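Local coordinates for protein D-lactate dehydrogenase (Fermentative) (Pseudomonas aeruginosa, PDB 6ABJ) that probably interconverts pyruvate and D-lactate with the NADH/NAD+ couple, as a tetrameric D-isomer specific 2-hydroxyacid dehydrogenase, at residues Ile129-Asn133 against Arg134-Arg138; Asn141-Glu145 against Gly146-Leu150; Thr154-Leu158 against His159-Val163; Leu301-Pro304 against Asn305-Val308. One frame throughout, in Å; residues are numbered along the deposited sequence.

Interaction 1 (Ile129-Asn133 against Arg134-Arg138); sequences ILTLN and RRLHR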
loop_
_atom_site.group_PDB
_atom_site.type_symbol
_atom_site.label_atom_id
_atom_site.label_comp_id
_atom_site.label_asym_id
_atom_site.label_seq_id
_atom_site.Cartn_x
_atom_site.Cartn_y
_atom_site.Cartn_z
ATOM N N ILE B 129 -14.767 -8.761 -11.118
ATOM C CA ILE B 129 -14.252 -9.867 -11.959
ATOM C C ILE B 129 -12.952 -9.472 -12.660
ATOM O O ILE B 129 -11.948 -10.216 -12.631
ATOM C CB ILE B 129 -15.311 -10.268 -13.040
ATOM C CG1 ILE B 129 -16.440 -10.994 -12.337
ATOM C CG2 ILE B 129 -14.692 -11.177 -14.088
ATOM C CD1 ILE B 129 -17.646 -11.299 -13.139
ATOM N N LEU B 130 -12.936 -8.288 -13.262
ATOM C CA LEU B 130 -11.784 -7.903 -14.056
ATOM C C LEU B 130 -10.602 -7.563 -13.203
ATOM O O LEU B 130 -9.493 -7.917 -13.536
ATOM C CB LEU B 130 -12.126 -6.723 -14.966
ATOM C CG LEU B 130 -12.859 -7.210 -16.238
ATOM C CD1 LEU B 130 -13.569 -6.057 -16.837
ATOM C CD2 LEU B 130 -11.889 -7.915 -17.200
ATOM N N THR B 131 -10.829 -6.921 -12.045
ATOM C CA THR B 131 -9.724 -6.624 -11.195
ATOM C C THR B 131 -9.070 -7.925 -10.671
ATOM O O THR B 131 -7.847 -8.009 -10.556
ATOM C CB THR B 131 -10.028 -5.600 -10.048
ATOM O OG1 THR B 131 -8.775 -5.267 -9.422
ATOM C CG2 THR B 131 -10.832 -6.146 -8.989
ATOM N N LEU B 132 -9.887 -8.885 -10.287
ATOM C CA LEU B 132 -9.360 -10.132 -9.807
ATOM C C LEU B 132 -8.612 -10.899 -10.928
ATOM O O LEU B 132 -7.526 -11.423 -10.719
ATOM C CB LEU B 132 -10.482 -11.016 -9.273
ATOM C CG LEU B 132 -11.070 -10.632 -7.891
ATOM C CD1 LEU B 132 -12.429 -11.269 -7.680
ATOM C CD2 LEU B 132 -10.053 -11.091 -6.830
ATOM N N ASN B 133 -9.230 -10.926 -12.107
ATOM C CA ASN B 133 -8.715 -11.700 -13.228
ATOM C C ASN B 133 -7.320 -11.141 -13.615
ATOM O O ASN B 133 -6.325 -11.881 -13.685
ATOM C CB ASN B 133 -9.693 -11.547 -14.362
ATOM C CG ASN B 133 -9.297 -12.291 -15.617
ATOM O OD1 ASN B 133 -8.100 -12.511 -15.892
ATOM N ND2 ASN B 133 -10.288 -12.582 -16.443
ATOM N N ARG B 134 -7.262 -9.831 -13.819
ATOM C CA ARG B 134 -6.074 -9.194 -14.314
ATOM C C ARG B 134 -5.169 -8.669 -13.127
ATOM O O ARG B 134 -4.134 -8.012 -13.352
ATOM C CB ARG B 134 -6.371 -8.105 -15.331
ATOM C CG ARG B 134 -7.343 -8.532 -16.456
ATOM C CD ARG B 134 -6.849 -9.778 -17.182
ATOM N NE ARG B 134 -5.714 -9.435 -17.955
ATOM C CZ ARG B 134 -5.706 -9.110 -19.252
ATOM N NH1 ARG B 134 -6.759 -9.237 -20.017
ATOM N NH2 ARG B 134 -4.586 -8.753 -19.797
ATOM N N ARG B 135 -5.591 -8.954 -11.904
ATOM C CA ARG B 135 -4.834 -8.546 -10.733
ATOM C C ARG B 135 -4.532 -7.063 -10.726
ATOM O O ARG B 135 -3.438 -6.644 -10.348
ATOM C CB ARG B 135 -3.523 -9.330 -10.654
ATOM C CG ARG B 135 -3.687 -10.765 -10.193
ATOM C CD ARG B 135 -4.003 -11.672 -11.368
ATOM N NE ARG B 135 -3.511 -13.029 -11.157
ATOM C CZ ARG B 135 -4.118 -14.119 -11.611
ATOM N NH1 ARG B 135 -5.242 -14.011 -12.307
ATOM N NH2 ARG B 135 -3.603 -15.317 -11.374
ATOM N N LEU B 136 -5.505 -6.267 -11.139
ATOM C CA LEU B 136 -5.268 -4.861 -11.316
ATOM C C LEU B 136 -4.931 -4.105 -9.996
ATOM O O LEU B 136 -4.170 -3.192 -10.021
ATOM C CB LEU B 136 -6.458 -4.201 -11.943
ATOM C CG LEU B 136 -6.858 -4.696 -13.376
ATOM C CD1 LEU B 136 -8.118 -4.046 -13.913
ATOM C CD2 LEU B 136 -5.673 -4.571 -14.302
ATOM N N HIS B 137 -5.519 -4.537 -8.899
ATOM C CA HIS B 137 -5.251 -3.939 -7.565
ATOM C C HIS B 137 -3.792 -4.227 -7.184
ATOM O O HIS B 137 -3.072 -3.331 -6.684
ATOM C CB HIS B 137 -6.272 -4.518 -6.565
ATOM C CG HIS B 137 -6.260 -6.001 -6.439
ATOM N ND1 HIS B 137 -6.694 -6.859 -7.417
ATOM C CD2 HIS B 137 -5.852 -6.792 -5.436
ATOM C CE1 HIS B 137 -6.556 -8.095 -7.021
ATOM N NE2 HIS B 137 -6.061 -8.075 -5.803
ATOM N N ARG B 138 -3.315 -5.425 -7.501
ATOM C CA ARG B 138 -1.886 -5.785 -7.236
ATOM C C ARG B 138 -0.947 -4.999 -8.178
ATOM O O ARG B 138 0.086 -4.473 -7.749
ATOM C CB ARG B 138 -1.660 -7.252 -7.388
ATOM C CG ARG B 138 -2.554 -8.100 -6.415
ATOM C CD ARG B 138 -2.091 -9.587 -6.358
ATOM N NE ARG B 138 -0.731 -9.674 -5.834
ATOM C CZ ARG B 138 0.198 -10.559 -6.207
ATOM N NH1 ARG B 138 -0.089 -11.544 -7.070
ATOM N NH2 ARG B 138 1.401 -10.466 -5.657
#
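Two first torsions bring Thr131 and His137 together: the hydroxyl of Thr131 stands opposite its own backbone N (chi1 -172°), while the imidazole of His137 is held between backbone N and carbonyl carbon (chi1 58°). The two side chains cross at about a right angle, and Thr131 OG1 meets His137 ND1 at 3.3 Å, near the plane of the ring and at its edge. This is a hydrogen bond in which either partner could be the donor. The CB of Leu136 packs against the same hydroxyl. The backbone beside this pair ends helix 118-134 in a Schellman motif with Arg135, at positive phi, as the C-prime residue. Leu136 N reaches back to Thr131 O at 3.0 Å, whereas the bond from Arg135 N to Leu132 O is weak at 3.4 Å. The last regular turn is closed by Arg134 N on Leu130 O, 3.0 Å. Arg135 then bends at chi2 (86°) and folds back over the helix end, so that NH1 of Arg135 donates to Asn133 O at 2.8 Å; Tyr270 OH and Gly152 O bind the same guanidinium. Asn133 and Arg134 run side by side, with Asn133 OD1 3.3 Å from Arg134 CD. Their polar ends leave in different directions, the amide to Phe156 O and the guanidinium to Ala120 O and Ala313 O of the second subunit. The ring of His137 also meets Tyr140 of that subunit edge-to-face, at a buried boundary between two copies of the enzyme.

Interaction 2 (Asn141-Glu145 against Gly146-Leu150); sequences NRTRE and GDFSL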
loop_
_atom_site.group_PDB
_atom_site.type_symbol
_atom_site.label_atom_id
_atom_site.label_comp_id
_atom_site.label_asym_id
_atom_site.label_seq_id
_atom_site.Cartn_x
_atom_site.Cartn_y
_atom_site.Cartn_z
ATOM N N ASN B 141 -0.477 -1.323 -7.169
ATOM C CA ASN B 141 0.439 -1.162 -6.058
ATOM C C ASN B 141 1.914 -1.365 -6.438
ATOM O O ASN B 141 2.761 -0.752 -5.875
ATOM C CB ASN B 141 0.027 -2.086 -4.899
ATOM C CG ASN B 141 -1.215 -1.546 -4.154
ATOM O OD1 ASN B 141 -1.475 -0.330 -4.090
ATOM N ND2 ASN B 141 -1.973 -2.441 -3.613
ATOM N N ARG B 142 2.172 -2.225 -7.399
ATOM C CA ARG B 142 3.504 -2.357 -7.920
ATOM C C ARG B 142 3.954 -1.161 -8.696
ATOM O O ARG B 142 4.963 -0.537 -8.394
ATOM C CB ARG B 142 3.629 -3.596 -8.830
ATOM C CG ARG B 142 3.549 -4.919 -8.067
ATOM C CD ARG B 142 3.855 -6.017 -9.051
ATOM N NE ARG B 142 3.561 -7.311 -8.483
ATOM C CZ ARG B 142 3.697 -8.480 -9.109
ATOM N NH1 ARG B 142 4.105 -8.542 -10.389
ATOM N NH2 ARG B 142 3.355 -9.591 -8.456
ATOM N N THR B 143 3.183 -0.780 -9.695
ATOM C CA THR B 143 3.687 0.318 -10.548
ATOM C C THR B 143 3.790 1.661 -9.832
ATOM O O THR B 143 4.666 2.491 -10.142
ATOM C CB THR B 143 2.842 0.479 -11.836
ATOM O OG1 THR B 143 1.500 0.864 -11.541
ATOM C CG2 THR B 143 2.808 -0.812 -12.647
ATOM N N ARG B 144 2.935 1.883 -8.855
ATOM C CA ARG B 144 2.962 3.111 -8.066
ATOM C C ARG B 144 4.305 3.287 -7.406
ATOM O O ARG B 144 4.694 4.361 -7.122
ATOM C CB ARG B 144 1.972 3.066 -6.930
ATOM C CG ARG B 144 0.556 3.288 -7.326
ATOM C CD ARG B 144 0.257 4.752 -7.494
ATOM N NE ARG B 144 -0.025 5.377 -6.224
ATOM C CZ ARG B 144 -0.770 6.466 -6.065
ATOM N NH1 ARG B 144 -1.330 7.070 -7.101
ATOM N NH2 ARG B 144 -0.945 6.915 -4.845
ATOM N N GLU B 145 4.937 2.182 -7.097
ATOM C CA GLU B 145 6.197 2.190 -6.415
ATOM C C GLU B 145 7.424 1.914 -7.368
ATOM O O GLU B 145 8.566 1.677 -6.921
ATOM C CB GLU B 145 6.171 1.230 -5.176
ATOM C CG GLU B 145 6.021 -0.267 -5.424
ATOM C CD GLU B 145 6.092 -1.169 -4.162
ATOM O OE1 GLU B 145 5.427 -2.274 -4.120
ATOM O OE2 GLU B 145 6.857 -0.821 -3.242
ATOM N N GLY B 146 7.181 1.921 -8.674
ATOM C CA GLY B 146 8.243 1.619 -9.641
ATOM C C GLY B 146 8.554 0.181 -9.851
ATOM O O GLY B 146 9.615 -0.137 -10.386
ATOM N N ASP B 147 7.655 -0.713 -9.458
ATOM C CA ASP B 147 7.802 -2.082 -9.753
ATOM C C ASP B 147 6.944 -2.385 -10.993
ATOM O O ASP B 147 5.726 -2.453 -10.924
ATOM C CB ASP B 147 7.393 -3.006 -8.580
ATOM C CG ASP B 147 7.537 -4.450 -8.867
ATOM O OD1 ASP B 147 7.909 -4.824 -10.006
ATOM O OD2 ASP B 147 7.150 -5.284 -8.008
ATOM N N PHE B 148 7.635 -2.555 -12.133
ATOM C CA PHE B 148 6.984 -2.835 -13.408
ATOM C C PHE B 148 7.043 -4.254 -13.828
ATOM O O PHE B 148 6.807 -4.582 -14.989
ATOM C CB PHE B 148 7.574 -1.876 -14.482
ATOM C CG PHE B 148 7.548 -0.446 -14.093
ATOM C CD1 PHE B 148 6.362 0.270 -14.108
ATOM C CD2 PHE B 148 8.718 0.213 -13.693
ATOM C CE1 PHE B 148 6.356 1.591 -13.765
ATOM C CE2 PHE B 148 8.696 1.538 -13.362
ATOM C CZ PHE B 148 7.476 2.210 -13.351
ATOM N N SER B 149 7.367 -5.133 -12.877
ATOM C CA SER B 149 7.486 -6.541 -13.148
ATOM C C SER B 149 6.128 -7.214 -13.118
ATOM O O SER B 149 5.198 -6.786 -12.433
ATOM C CB SER B 149 8.467 -7.159 -12.147
ATOM O OG SER B 149 7.896 -7.411 -10.890
ATOM N N LEU B 150 5.985 -8.264 -13.952
ATOM C CA LEU B 150 4.704 -8.834 -14.242
ATOM C C LEU B 150 4.465 -10.206 -13.616
ATOM O O LEU B 150 3.368 -10.794 -13.776
ATOM C CB LEU B 150 4.465 -8.907 -15.763
ATOM C CG LEU B 150 4.401 -7.582 -16.463
ATOM C CD1 LEU B 150 4.061 -7.814 -17.934
ATOM C CD2 LEU B 150 3.344 -6.684 -15.829
HETATM O O HOH W 1 6.162 -4.521 -5.700
#
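Helix 136-143 stops in a Schellman motif at Gly146, the C-prime residue with positive phi, where Asp147 N returns to Arg142 O at 2.9 Å and Gly146 N to Thr143 O at 3.0 Å, the latter closing a type I turn. Arg142 O takes a second bond from Glu145 N, the two donors arriving from opposite faces of its carbonyl plane. From this turn the side chain of Arg142 runs out extended, alongside that of Asp147 and pointing the same way, their flat ends only 4° from parallel. Asp147 OD2 rests 3.5 Å from Arg142 CD but well out of the guanidinium plane, so the two charges are neighbours without a salt bridge. Arg142 NH1 donates instead to Ser149 O, 2.9 Å away at the guanidinium edge, and also to His151 O. Asp147 OD1 closes an Asx turn by accepting from Ser149 N, and takes Ser149 OG at 2.7 Å on its syn lone pair. Thr143 CG2 touches Phe148 CD1 at 4.0 Å, while its hydroxyl bonds to Val308 O of the second subunit. A water donates to Asp147 OD2 or Glu145 OE1, both within reach. With OD1 gripped twice, the carboxylate is fixed in rotation, and the nearby positive charge of Arg142 would be expected to favour its ionised form.

Interaction 3 (Thr154-Leu158 against His159-Val163); sequences TGFDL and HGKRV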
loop_
_atom_site.group_PDB
_atom_site.type_symbol
_atom_site.label_atom_id
_atom_site.label_comp_id
_atom_site.label_asym_id
_atom_site.label_seq_id
_atom_site.Cartn_x
_atom_site.Cartn_y
_atom_site.Cartn_z
ATOM N N THR B 154 -0.604 -12.837 -14.532
ATOM C CA THR B 154 -1.263 -13.437 -15.654
ATOM C C THR B 154 -2.708 -13.772 -15.354
ATOM O O THR B 154 -2.974 -14.537 -14.385
ATOM C CB THR B 154 -0.527 -14.704 -16.125
ATOM O OG1 THR B 154 0.817 -14.374 -16.357
ATOM C CG2 THR B 154 -1.121 -15.223 -17.431
ATOM N N GLY B 155 -3.617 -13.337 -16.210
ATOM C CA GLY B 155 -5.040 -13.654 -16.089
ATOM C C GLY B 155 -5.538 -14.655 -17.104
ATOM O O GLY B 155 -4.769 -15.548 -17.548
ATOM N N PHE B 156 -6.802 -14.552 -17.421
ATOM C CA PHE B 156 -7.451 -15.395 -18.386
ATOM C C PHE B 156 -8.438 -14.578 -19.224
ATOM O O PHE B 156 -9.048 -13.612 -18.744
ATOM C CB PHE B 156 -8.131 -16.579 -17.669
ATOM C CG PHE B 156 -9.225 -16.186 -16.696
ATOM C CD1 PHE B 156 -8.931 -15.946 -15.367
ATOM C CD2 PHE B 156 -10.526 -16.085 -17.085
ATOM C CE1 PHE B 156 -9.937 -15.661 -14.459
ATOM C CE2 PHE B 156 -11.552 -15.790 -16.165
ATOM C CZ PHE B 156 -11.241 -15.630 -14.833
ATOM N N ASP B 157 -8.589 -14.963 -20.482
ATOM C CA ASP B 157 -9.565 -14.311 -21.325
ATOM C C ASP B 157 -10.952 -14.634 -20.767
ATOM O O ASP B 157 -11.247 -15.789 -20.442
ATOM C CB ASP B 157 -9.535 -14.883 -22.735
ATOM C CG ASP B 157 -8.279 -14.546 -23.479
ATOM O OD1 ASP B 157 -7.429 -13.813 -22.932
ATOM O OD2 ASP B 157 -8.146 -15.024 -24.623
ATOM N N LEU B 158 -11.815 -13.630 -20.682
ATOM C CA LEU B 158 -13.187 -13.872 -20.393
ATOM C C LEU B 158 -13.949 -14.518 -21.583
ATOM O O LEU B 158 -14.839 -15.394 -21.400
ATOM C CB LEU B 158 -13.891 -12.576 -20.016
ATOM C CG LEU B 158 -13.475 -11.939 -18.672
ATOM C CD1 LEU B 158 -14.135 -10.612 -18.441
ATOM C CD2 LEU B 158 -13.734 -12.876 -17.475
ATOM N N HIS B 159 -13.603 -14.068 -22.774
ATOM C CA HIS B 159 -14.158 -14.675 -23.988
ATOM C C HIS B 159 -14.131 -16.188 -23.935
ATOM O O HIS B 159 -13.095 -16.767 -23.716
ATOM C CB HIS B 159 -13.406 -14.149 -25.217
ATOM C CG HIS B 159 -13.985 -14.625 -26.507
ATOM N ND1 HIS B 159 -13.379 -15.594 -27.284
ATOM C CD2 HIS B 159 -15.125 -14.292 -27.147
ATOM C CE1 HIS B 159 -14.134 -15.846 -28.339
ATOM N NE2 HIS B 159 -15.191 -15.066 -28.273
ATOM N N GLY B 160 -15.283 -16.836 -24.111
ATOM C CA GLY B 160 -15.338 -18.271 -24.181
ATOM C C GLY B 160 -15.545 -18.938 -22.822
ATOM O O GLY B 160 -15.933 -20.125 -22.759
ATOM N N LYS B 161 -15.366 -18.203 -21.716
ATOM C CA LYS B 161 -15.523 -18.820 -20.403
ATOM C C LYS B 161 -17.014 -18.974 -20.026
ATOM O O LYS B 161 -17.886 -18.250 -20.521
ATOM C CB LYS B 161 -14.817 -18.010 -19.301
ATOM C CG LYS B 161 -13.318 -17.870 -19.456
ATOM C CD LYS B 161 -12.646 -19.248 -19.496
ATOM C CE LYS B 161 -11.121 -19.226 -19.607
ATOM N NZ LYS B 161 -10.665 -18.399 -20.757
ATOM N N ARG B 162 -17.288 -19.958 -19.175
ATOM C CA ARG B 162 -18.640 -20.195 -18.669
ATOM C C ARG B 162 -18.873 -19.363 -17.438
ATOM O O ARG B 162 -18.097 -19.458 -16.479
ATOM C CB ARG B 162 -18.798 -21.685 -18.316
ATOM C CG ARG B 162 -18.801 -22.510 -19.593
ATOM C CD ARG B 162 -18.487 -23.970 -19.404
ATOM N NE ARG B 162 -18.398 -24.506 -20.762
ATOM C CZ ARG B 162 -17.827 -25.662 -21.064
ATOM N NH1 ARG B 162 -17.300 -26.410 -20.102
ATOM N NH2 ARG B 162 -17.846 -26.104 -22.324
ATOM N N VAL B 163 -19.934 -18.575 -17.454
ATOM C CA VAL B 163 -20.271 -17.689 -16.403
ATOM C C VAL B 163 -21.642 -18.128 -15.898
ATOM O O VAL B 163 -22.599 -18.138 -16.655
ATOM C CB VAL B 163 -20.327 -16.271 -16.922
ATOM C CG1 VAL B 163 -20.842 -15.325 -15.851
ATOM C CG2 VAL B 163 -18.952 -15.788 -17.389
HETATM O O HOH W 2 -10.090 -15.172 -26.392
#
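Lys161 NZ donates to Asp157 O at 2.7 Å, approaching in the carbonyl plane with a C=O...N angle of 145°. The lysine gets there by doubling back on itself, with bends at chi2 (-58°) and chi4 (-53°) that curl the chain around the carbonyl; Lys161 CG comes within 3.1 Å of Asp157 O. Lys161 CE brushes Phe156 CD2 at 4.1 Å. The curl starts from a type II turn, Leu158 to Lys161, closed by Lys161 N on Leu158 O at 2.9 Å, and Gly160 supplies the positive phi that such a turn needs at its third position. Beyond this first shell, a water donates to Asp157 OD2 at 2.6 Å and has a weak link to His159 ND1. The turn leads into strand 162-166 of the parallel Rossmann-type sheet, while Leu158 is packed on helix 118-134. In the second subunit, Thr316 OG1 bonds to Asp157 OD1, Glu123 receives Leu158 N and His159 N, and Glu318 forms a salt bridge with Lys161 NZ. The ammonium thus joins a neutral carbonyl of its own chain to a carboxylate of another, a setting that should favour the protonated lysine.

Interaction 4 (Leu301-Pro304 against Asn305-Val308); sequences LSFP and NVVV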
loop_
_atom_site.group_PDB
_atom_site.type_symbol
_atom_site.label_atom_id
_atom_site.label_comp_id
_atom_site.label_asym_id
_atom_site.label_seq_id
_atom_site.Cartn_x
_atom_site.Cartn_y
_atom_site.Cartn_z
ATOM N N LEU B 301 -9.492 -10.881 3.968
ATOM C CA LEU B 301 -8.839 -9.691 3.529
ATOM C C LEU B 301 -7.324 -9.853 3.147
ATOM O O LEU B 301 -6.866 -9.107 2.326
ATOM C CB LEU B 301 -8.976 -8.552 4.510
ATOM C CG LEU B 301 -10.427 -8.030 4.563
ATOM C CD1 LEU B 301 -10.624 -7.215 5.845
ATOM C CD2 LEU B 301 -10.831 -7.219 3.343
ATOM N N SER B 302 -6.668 -10.876 3.696
ATOM C CA SER B 302 -5.259 -11.158 3.516
ATOM C C SER B 302 -4.825 -11.786 2.213
ATOM O O SER B 302 -3.673 -11.646 1.778
ATOM C CB SER B 302 -4.831 -12.169 4.593
ATOM O OG SER B 302 -4.789 -11.632 5.899
ATOM N N PHE B 303 -5.746 -12.552 1.637
ATOM C CA PHE B 303 -5.446 -13.395 0.492
ATOM C C PHE B 303 -5.192 -12.479 -0.701
ATOM O O PHE B 303 -5.860 -11.457 -0.889
ATOM C CB PHE B 303 -6.600 -14.254 0.149
ATOM C CG PHE B 303 -6.823 -15.356 1.123
ATOM C CD1 PHE B 303 -5.910 -16.360 1.224
ATOM C CD2 PHE B 303 -7.916 -15.390 1.926
ATOM C CE1 PHE B 303 -6.121 -17.418 2.117
ATOM C CE2 PHE B 303 -8.147 -16.476 2.768
ATOM C CZ PHE B 303 -7.264 -17.469 2.864
ATOM N N PRO B 304 -4.274 -12.877 -1.549
ATOM C CA PRO B 304 -3.877 -12.079 -2.687
ATOM C C PRO B 304 -4.932 -12.096 -3.789
ATOM O O PRO B 304 -4.881 -11.289 -4.672
ATOM C CB PRO B 304 -2.589 -12.817 -3.190
ATOM C CG PRO B 304 -2.733 -14.172 -2.763
ATOM C CD PRO B 304 -3.357 -14.000 -1.335
ATOM N N ASN B 305 -5.828 -13.054 -3.744
ATOM C CA ASN B 305 -6.822 -13.340 -4.752
ATOM C C ASN B 305 -8.234 -13.144 -4.210
ATOM O O ASN B 305 -9.187 -13.698 -4.715
ATOM C CB ASN B 305 -6.641 -14.783 -5.248
ATOM C CG ASN B 305 -6.612 -15.844 -4.097
ATOM O OD1 ASN B 305 -6.288 -15.549 -2.955
ATOM N ND2 ASN B 305 -6.932 -17.089 -4.448
ATOM N N VAL B 306 -8.318 -12.267 -3.227
ATOM C CA VAL B 306 -9.600 -11.760 -2.684
ATOM C C VAL B 306 -9.652 -10.250 -2.713
ATOM O O VAL B 306 -8.695 -9.606 -2.338
ATOM C CB VAL B 306 -9.790 -12.209 -1.235
ATOM C CG1 VAL B 306 -11.021 -11.595 -0.609
ATOM C CG2 VAL B 306 -9.823 -13.715 -1.162
ATOM N N VAL B 307 -10.780 -9.698 -3.201
ATOM C CA VAL B 307 -11.042 -8.249 -3.146
ATOM C C VAL B 307 -12.406 -8.070 -2.503
ATOM O O VAL B 307 -13.364 -8.695 -2.941
ATOM C CB VAL B 307 -11.074 -7.641 -4.591
ATOM C CG1 VAL B 307 -11.534 -6.205 -4.537
ATOM C CG2 VAL B 307 -9.652 -7.736 -5.212
ATOM N N VAL B 308 -12.428 -7.202 -1.511
ATOM C CA VAL B 308 -13.645 -6.871 -0.755
ATOM C C VAL B 308 -13.854 -5.389 -0.892
ATOM O O VAL B 308 -12.944 -4.609 -0.664
ATOM C CB VAL B 308 -13.517 -7.195 0.721
ATOM C CG1 VAL B 308 -14.794 -6.724 1.493
ATOM C CG2 VAL B 308 -13.250 -8.664 0.899
HETATM O O HOH W 3 -8.760 -8.561 0.312
#
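Leu301 and Val308 meet across the last link of a beta-alpha-beta unit in the Rossmann-type domain, where helix 295-302 hands over to strand 306-308 at the edge of the seven-stranded parallel sheet. Leu301 has CG opposite its carbonyl carbon, and the CD2 branch of Leu301 swings back to reach Val308 CG2 at 3.7 Å, the two side chains crossing at about a right angle. Val306 and Val308 share one rotamer, chi1 near 175°, which places CG2 beside the backbone N in each. Val306 CG2 presses on Phe303 CB at 3.5 Å and also touches CD2 of the ring; Leu263 and Lys264 of helix 256-265 also pack on the Phe303 side chain. The connection itself is a type I turn, Phe303 to Val306, whose closing bond from Val306 N to Phe303 O is weak at 3.5 Å. Asn305 lies alongside the Pro304 ring and points the same way, its amide plane 78° from the ring of Phe303. The amide is placed by chi1 of 53°, which folds CG between backbone N and carbonyl carbon and directs ND2 to Gly269 O on the neighbouring strand. Asn305 OD1, in contrast, is buried against Phe303 CB at 3.4 Å and has no polar partner in the model. Pro291 of the third subunit packs on Phe303 and Asn305. Further along, where the turn opens out, a water bridges helix and strand, donating to Leu301 O and to Val306 O at 2.8 Å each.

Read from the N terminus, the four contacts follow in series, and none nests within or crosses another. Interaction 1 turns the chain from helix 118-134 into helix 136-143; interaction 2 ends that second helix and starts the loop leading away from it. The loop comes back to the first helix end, where interactions 1 and 3 touch, before interaction 3 delivers the chain into strand 162-166. Interaction 4, much later, closes the return from helix 295-302 to the sheet's edge strand and packs against interaction 1 through Leu132 and His137. Interactions 2 and 4 stay about 9 Å apart at their nearest atoms, yet all four also touch the second subunit.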